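PDB 2ZHZ: ATP:cob(I)alamin adenosyltransferase, putative, which probably transfers the adenosyl group of ATP to reduced cobalamin, forming adenosylcobalamin and releasing triphosphate, as a homotrimeric PduO-type enzyme. Local coordinates for residues G94-A97 and H98-Q102. Residues are numbered along the deposited sequence; the frame is centred on the assembly and turned at random.
Sequences GWLA and HYNGQ
The carbonyl oxygen of Gly94 accepts the amide of His98, with O and N 2.8 Å apart, the first of four successive i to i+4 hydrogen bonds that join 94-97 to 98-101. Trp95 O takes Tyr99 N at 2.9 Å in a nearly straight bond (N-H...O 172°), and Leu96 O takes Asn100 N, a little less straight. The last rung, Gly101 N to Ala97 O at 3.0 Å, is more bent (148°), as the helix nears its C-terminal end. Gly101, lacking a side chain, suits this exposed place. Trp95 O also lies close to the Tyr99 ring, 3.0 Å from CD2. One turn apart on the same side of the helix, the two aromatic residues meet only loosely, Trp95 CD1 standing 4.3 Å from Tyr99 CE2. His98 turns an edge onto one face of the Tyr99 ring, T-shaped, its CD2 over the centre and 3.4 Å above the plane. With CG anti to the backbone N (chi1 175°), His98 can bring its ring there. Large apolar surfaces suit the inward positions: Trp95 packs on Ala61, Ala64 and Ile65 of helix 56-77, while Tyr99 lies on Val161 and Val165 of helix 147-169. The buried phenol still has a polar partner, its OH being hydrogen-bonded to Asp57. Leu96 packs against Arg11 of a neighbouring subunit and Asp157, a magnesium ligand, though not in this chain; small Ala97 suits the exposed side. The whole is the C-terminal end of an amphipathic alpha-helix in the PduO-type adenosyltransferase helix bundle, the Leu96 side chain about 8 Å from a bound ATP near the subunit contact.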
loop_
_atom_site.group_PDB
_atom_site.type_symbol
_atom_site.label_atom_id
_atom_site.label_comp_id
_atom_site.label_asym_id
_atom_site.label_seq_id
_atom_site.Cartn_x
_atom_site.Cartn_y
_atom_site.Cartn_z
ATOM N N GLY B 94 17.111 -19.825 -2.940
ATOM C CA GLY B 94 17.214 -20.956 -2.035
ATOM C C GLY B 94 15.954 -21.124 -1.212
ATOM O O GLY B 94 15.454 -22.237 -1.052
ATOM N N TRP B 95 15.439 -20.020 -0.677
ATOM C CA TRP B 95 14.219 -20.077 0.110
ATOM C C TRP B 95 13.073 -20.549 -0.775
ATOM O O TRP B 95 12.199 -21.292 -0.330
ATOM C CB TRP B 95 13.892 -18.705 0.708
ATOM C CG TRP B 95 14.731 -18.350 1.899
ATOM C CD1 TRP B 95 15.132 -19.191 2.899
ATOM C CD2 TRP B 95 15.208 -17.047 2.258
ATOM N NE1 TRP B 95 15.824 -18.494 3.858
ATOM C CE2 TRP B 95 15.886 -17.175 3.491
ATOM C CE3 TRP B 95 15.125 -15.783 1.661
ATOM C CZ2 TRP B 95 16.481 -16.086 4.140
ATOM C CZ3 TRP B 95 15.716 -14.698 2.305
ATOM C CH2 TRP B 95 16.385 -14.859 3.533
ATOM N N LEU B 96 13.081 -20.119 -2.032
ATOM C CA LEU B 96 12.048 -20.525 -2.974
ATOM C C LEU B 96 12.066 -22.040 -3.149
ATOM O O LEU B 96 11.028 -22.691 -3.058
ATOM C CB LEU B 96 12.265 -19.853 -4.334
ATOM C CG LEU B 96 11.680 -18.448 -4.490
ATOM C CD1 LEU B 96 12.222 -17.793 -5.747
ATOM C CD2 LEU B 96 10.157 -18.540 -4.547
ATOM N N ALA B 97 13.249 -22.595 -3.403
ATOM C CA ALA B 97 13.374 -24.038 -3.586
ATOM C C ALA B 97 13.004 -24.754 -2.292
ATOM O O ALA B 97 12.308 -25.772 -2.306
ATOM C CB ALA B 97 14.806 -24.395 -4.002
ATOM N N HIS B 98 13.463 -24.207 -1.172
ATOM C CA HIS B 98 13.193 -24.784 0.139
ATOM C C HIS B 98 11.698 -24.936 0.424
ATOM O O HIS B 98 11.229 -26.019 0.771
ATOM C CB HIS B 98 13.829 -23.920 1.232
ATOM C CG HIS B 98 13.508 -24.374 2.622
ATOM N ND1 HIS B 98 14.160 -25.425 3.231
ATOM C CD2 HIS B 98 12.578 -23.947 3.507
ATOM C CE1 HIS B 98 13.645 -25.626 4.431
ATOM N NE2 HIS B 98 12.682 -24.742 4.623
ATOM N N TYR B 99 10.947 -23.849 0.281
ATOM C CA TYR B 99 9.517 -23.892 0.561
ATOM C C TYR B 99 8.665 -24.567 -0.514
ATOM O O TYR B 99 7.715 -25.285 -0.194
ATOM C CB TYR B 99 9.017 -22.475 0.864
ATOM C CG TYR B 99 9.559 -21.956 2.179
ATOM C CD1 TYR B 99 9.117 -22.488 3.391
ATOM C CD2 TYR B 99 10.565 -20.989 2.214
ATOM C CE1 TYR B 99 9.660 -22.072 4.607
ATOM C CE2 TYR B 99 11.122 -20.568 3.430
ATOM C CZ TYR B 99 10.663 -21.118 4.619
ATOM O OH TYR B 99 11.213 -20.726 5.823
ATOM N N ASN B 100 8.998 -24.352 -1.782
ATOM C CA ASN B 100 8.247 -24.977 -2.869
ATOM C C ASN B 100 8.389 -26.497 -2.819
ATOM O O ASN B 100 7.454 -27.231 -3.144
ATOM C CB ASN B 100 8.748 -24.472 -4.222
ATOM C CG ASN B 100 7.892 -23.362 -4.786
ATOM O OD1 ASN B 100 8.377 -22.525 -5.552
ATOM N ND2 ASN B 100 6.606 -23.357 -4.430
ATOM N N GLY B 101 9.565 -26.967 -2.412
ATOM C CA GLY B 101 9.795 -28.397 -2.342
ATOM C C GLY B 101 8.910 -29.092 -1.321
ATOM O O GLY B 101 8.603 -30.274 -1.461
ATOM N N GLN B 102 8.491 -28.356 -0.295
ATOM C CA GLN B 102 7.653 -28.914 0.764
ATOM C C GLN B 102 6.154 -28.730 0.527
ATOM O O GLN B 102 5.337 -29.198 1.314
ATOM C CB GLN B 102 8.051 -28.290 2.108
ATOM C CG GLN B 102 9.477 -28.625 2.528
ATOM C CD GLN B 102 9.895 -27.964 3.831
ATOM O OE1 GLN B 102 10.918 -28.323 4.416
ATOM N NE2 GLN B 102 9.118 -26.985 4.282
#